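PDB 2O14: uncharacterized esterase YxiM from Bacillus subtilis, which is uncharacterized but probably hydrolyses ester bonds, with a GDSL-type hydrolase domain joined to a galactose-binding-like domain. Local coordinates for residues D19-R33 and D54-V67. Residues are numbered along the deposited sequence; the frame is centred on the assembly and turned at random.
Sequences DFGSGSMEPGYIGVR and DVAASGAGVKSDAV. With MN (manganese (II) ion), chain B.
OD2 of Asp-65 is held twice: it binds the manganese ion at 2.4 Å and, from above its carboxylate plane, accepts a nearly straight hydrogen bond from Ser-24 N, 3.1 Å away. Its partner OD1 also reaches the metal, so the carboxylate is bidentate, with CG between backbone N and carbonyl carbon (chi1 55°), a rotation that lays both oxygens on the metal. Asp-19 chelates in the same two-oxygen fashion, the two carboxylate planes 48° apart, and its OD2 additionally takes the N-H of Glu-26. The backbone O of Ser-24, 2.1 Å from manganese, and two waters complete seven oxygen donors. One of these waters donates to both Glu-26 OE2 and Gly-61 O, bridging the segments, while Ser-24 OG donates to the same OE2 at 2.7 Å. Beside the metal, Val-62 presses CG1 onto the Asp-19 carboxylate carbon (3.5 Å from CG) and onto the centre of one Tyr-29 face, a CH-pi contact only 4° off the ring normal. Deeper, Val-67 CG2 meets Phe-20 CB, with Phe-46 of strand 44-46 against both residues. Asp-19 ending strand 15-20, Ser-24 in the following loop and Asp-65 starting strand 65-69 place the metal at strand ends of the beta sandwich expected of a galactose-binding-like domain, well away from the predicted esterase centre.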
# COMPACT_ATOMS: atom_id res chain seq x y z
N ASP A 19 -13.49 -14.53 -14.34
CA ASP A 19 -14.65 -14.27 -13.50
C ASP A 19 -14.74 -15.45 -12.54
O ASP A 19 -15.21 -16.52 -12.90
CB ASP A 19 -15.93 -14.16 -14.35
CG ASP A 19 -17.20 -14.19 -13.52
OD1 ASP A 19 -17.13 -13.83 -12.33
OD2 ASP A 19 -18.28 -14.55 -14.05
N PHE A 20 -14.28 -15.24 -11.31
CA PHE A 20 -14.26 -16.28 -10.29
C PHE A 20 -15.61 -16.54 -9.63
O PHE A 20 -16.35 -15.61 -9.31
CB PHE A 20 -13.23 -15.92 -9.23
CG PHE A 20 -11.82 -15.88 -9.75
CD1 PHE A 20 -11.06 -17.05 -9.85
CD2 PHE A 20 -11.25 -14.68 -10.18
CE1 PHE A 20 -9.76 -17.03 -10.36
CE2 PHE A 20 -9.95 -14.64 -10.69
CZ PHE A 20 -9.20 -15.82 -10.78
N GLY A 21 -15.91 -17.82 -9.42
CA GLY A 21 -17.17 -18.19 -8.80
C GLY A 21 -17.94 -19.18 -9.65
O GLY A 21 -17.58 -19.41 -10.80
N SER A 22 -19.01 -19.75 -9.10
CA SER A 22 -19.80 -20.72 -9.85
C SER A 22 -21.25 -20.31 -10.11
O SER A 22 -21.99 -21.03 -10.77
CB SER A 22 -19.79 -22.07 -9.11
OG SER A 22 -20.33 -21.94 -7.81
N GLY A 23 -21.66 -19.15 -9.60
CA GLY A 23 -23.03 -18.72 -9.79
C GLY A 23 -23.39 -18.28 -11.20
O GLY A 23 -24.35 -18.77 -11.79
N SER A 24 -22.63 -17.33 -11.72
CA SER A 24 -22.86 -16.78 -13.05
C SER A 24 -21.52 -16.54 -13.76
O SER A 24 -20.51 -16.24 -13.12
CB SER A 24 -23.65 -15.47 -12.94
OG SER A 24 -24.05 -14.97 -14.20
N MSE A 25 -21.52 -16.69 -15.08
CA MSE A 25 -20.33 -16.47 -15.90
C MSE A 25 -20.66 -15.34 -16.87
O MSE A 25 -21.55 -15.47 -17.71
CB MSE A 25 -19.95 -17.74 -16.66
CG MSE A 25 -19.30 -18.84 -15.80
SE MSE A 25 -20.46 -19.77 -14.52
CE MSE A 25 -20.71 -21.44 -15.48
N GLU A 26 -19.94 -14.23 -16.75
CA GLU A 26 -20.19 -13.07 -17.59
C GLU A 26 -19.40 -13.07 -18.89
O GLU A 26 -18.25 -13.52 -18.93
CB GLU A 26 -19.89 -11.78 -16.81
CG GLU A 26 -20.51 -11.72 -15.41
CD GLU A 26 -21.94 -12.24 -15.36
OE1 GLU A 26 -22.74 -11.94 -16.28
OE2 GLU A 26 -22.28 -12.93 -14.37
N PRO A 27 -20.00 -12.56 -19.98
CA PRO A 27 -19.33 -12.52 -21.28
C PRO A 27 -18.03 -11.73 -21.26
O PRO A 27 -17.91 -10.73 -20.56
CB PRO A 27 -20.39 -11.89 -22.19
CG PRO A 27 -21.17 -11.02 -21.25
CD PRO A 27 -21.31 -11.90 -20.04
N GLY A 28 -17.05 -12.21 -22.02
CA GLY A 28 -15.76 -11.55 -22.08
C GLY A 28 -14.85 -12.03 -20.96
O GLY A 28 -13.68 -11.65 -20.89
N TYR A 29 -15.38 -12.88 -20.10
CA TYR A 29 -14.61 -13.41 -18.97
C TYR A 29 -14.57 -14.92 -19.01
O TYR A 29 -15.53 -15.57 -19.42
CB TYR A 29 -15.26 -13.00 -17.65
CG TYR A 29 -15.03 -11.57 -17.22
CD1 TYR A 29 -14.02 -11.25 -16.33
CD2 TYR A 29 -15.86 -10.55 -17.68
CE1 TYR A 29 -13.83 -9.94 -15.90
CE2 TYR A 29 -15.68 -9.24 -17.26
CZ TYR A 29 -14.66 -8.94 -16.36
OH TYR A 29 -14.48 -7.65 -15.93
N ILE A 30 -13.45 -15.48 -18.56
CA ILE A 30 -13.33 -16.93 -18.48
C ILE A 30 -13.80 -17.25 -17.07
O ILE A 30 -13.25 -16.73 -16.09
CB ILE A 30 -11.88 -17.41 -18.62
CG1 ILE A 30 -11.40 -17.22 -20.06
CG2 ILE A 30 -11.78 -18.88 -18.21
CD1 ILE A 30 -9.96 -17.63 -20.27
N GLY A 31 -14.82 -18.09 -16.96
CA GLY A 31 -15.32 -18.46 -15.65
C GLY A 31 -14.36 -19.43 -14.99
O GLY A 31 -13.97 -20.42 -15.59
N VAL A 32 -13.95 -19.12 -13.76
CA VAL A 32 -13.04 -19.99 -13.02
C VAL A 32 -13.68 -20.35 -11.69
O VAL A 32 -13.97 -19.48 -10.86
CB VAL A 32 -11.68 -19.33 -12.77
CG1 VAL A 32 -10.73 -20.33 -12.12
CG2 VAL A 32 -11.10 -18.83 -14.07
N ARG A 33 -13.89 -21.64 -11.52
CA ARG A 33 -14.53 -22.22 -10.35
C ARG A 33 -13.45 -22.71 -9.37
O ARG A 33 -12.33 -23.01 -9.79
CB ARG A 33 -15.40 -23.37 -10.86
CG ARG A 33 -16.23 -24.14 -9.88
CD ARG A 33 -16.83 -25.32 -10.63
NE ARG A 33 -17.64 -24.88 -11.76
CZ ARG A 33 -18.96 -24.72 -11.72
NH1 ARG A 33 -19.63 -24.99 -10.60
NH2 ARG A 33 -19.62 -24.29 -12.79
N ASP A 54 -16.18 -22.00 -3.54
CA ASP A 54 -17.02 -21.07 -4.29
C ASP A 54 -17.97 -20.38 -3.32
O ASP A 54 -18.59 -21.04 -2.49
CB ASP A 54 -17.86 -21.81 -5.34
CG ASP A 54 -17.02 -22.39 -6.45
OD1 ASP A 54 -16.12 -21.67 -6.94
OD2 ASP A 54 -17.27 -23.55 -6.85
N VAL A 55 -18.08 -19.06 -3.41
CA VAL A 55 -18.97 -18.34 -2.52
C VAL A 55 -19.69 -17.22 -3.25
O VAL A 55 -19.20 -16.69 -4.26
CB VAL A 55 -18.22 -17.73 -1.30
CG1 VAL A 55 -17.58 -18.84 -0.47
CG2 VAL A 55 -17.17 -16.74 -1.78
N ALA A 56 -20.85 -16.85 -2.74
CA ALA A 56 -21.64 -15.78 -3.32
C ALA A 56 -21.00 -14.45 -2.94
O ALA A 56 -20.23 -14.37 -1.98
CB ALA A 56 -23.07 -15.84 -2.79
N ALA A 57 -21.29 -13.42 -3.72
CA ALA A 57 -20.78 -12.07 -3.46
C ALA A 57 -21.95 -11.10 -3.64
O ALA A 57 -22.91 -11.39 -4.37
CB ALA A 57 -19.65 -11.73 -4.41
N SER A 58 -21.87 -9.96 -2.97
CA SER A 58 -22.94 -8.95 -2.98
C SER A 58 -23.09 -8.02 -4.19
O SER A 58 -24.06 -7.27 -4.26
CB SER A 58 -22.80 -8.08 -1.74
OG SER A 58 -21.59 -7.34 -1.81
N GLY A 59 -22.15 -8.06 -5.14
CA GLY A 59 -22.24 -7.15 -6.27
C GLY A 59 -22.92 -7.63 -7.54
O GLY A 59 -23.51 -8.71 -7.60
N ALA A 60 -22.82 -6.81 -8.58
CA ALA A 60 -23.41 -7.11 -9.88
C ALA A 60 -22.34 -7.66 -10.82
O ALA A 60 -21.15 -7.46 -10.59
CB ALA A 60 -24.02 -5.84 -10.49
N GLY A 61 -22.78 -8.36 -11.86
CA GLY A 61 -21.85 -8.92 -12.83
C GLY A 61 -20.86 -9.88 -12.18
O GLY A 61 -21.23 -10.70 -11.34
N VAL A 62 -19.59 -9.77 -12.56
CA VAL A 62 -18.57 -10.65 -12.00
C VAL A 62 -18.44 -10.51 -10.48
O VAL A 62 -17.81 -11.34 -9.83
CB VAL A 62 -17.20 -10.39 -12.66
CG1 VAL A 62 -17.28 -10.72 -14.14
CG2 VAL A 62 -16.78 -8.94 -12.47
N LYS A 63 -19.07 -9.48 -9.92
CA LYS A 63 -19.03 -9.24 -8.48
C LYS A 63 -20.13 -9.99 -7.73
O LYS A 63 -20.23 -9.90 -6.50
CB LYS A 63 -19.14 -7.74 -8.19
CG LYS A 63 -17.97 -6.94 -8.73
CD LYS A 63 -18.08 -5.48 -8.32
CE LYS A 63 -16.93 -4.67 -8.86
NZ LYS A 63 -17.04 -3.25 -8.42
N SER A 64 -20.96 -10.72 -8.47
CA SER A 64 -22.05 -11.48 -7.88
C SER A 64 -21.57 -12.80 -7.27
O SER A 64 -22.29 -13.44 -6.51
CB SER A 64 -23.11 -11.79 -8.94
OG SER A 64 -22.60 -12.75 -9.86
N ASP A 65 -20.36 -13.22 -7.62
CA ASP A 65 -19.82 -14.47 -7.08
C ASP A 65 -18.30 -14.40 -6.93
O ASP A 65 -17.67 -13.48 -7.44
CB ASP A 65 -20.22 -15.66 -7.97
CG ASP A 65 -19.80 -15.48 -9.42
OD1 ASP A 65 -19.15 -14.47 -9.76
OD2 ASP A 65 -20.12 -16.36 -10.24
N ALA A 66 -17.73 -15.38 -6.23
CA ALA A 66 -16.29 -15.39 -6.01
C ALA A 66 -15.79 -16.72 -5.48
O ALA A 66 -16.56 -17.66 -5.30
CB ALA A 66 -15.93 -14.28 -5.02
N VAL A 67 -14.48 -16.79 -5.25
CA VAL A 67 -13.86 -17.97 -4.68
C VAL A 67 -13.24 -17.46 -3.39
O VAL A 67 -12.83 -16.30 -3.31
CB VAL A 67 -12.72 -18.55 -5.56
CG1 VAL A 67 -13.31 -19.31 -6.74
CG2 VAL A 67 -11.82 -17.43 -6.04
MN MN B . -19.17 -15.08 -11.99
O HOH W 1 -19.48 -19.03 -6.67
O HOH W 2 -20.63 -13.49 -12.10
O HOH W 3 -24.36 -11.95 -11.99
O HOH W 4 -17.70 -16.87 -12.30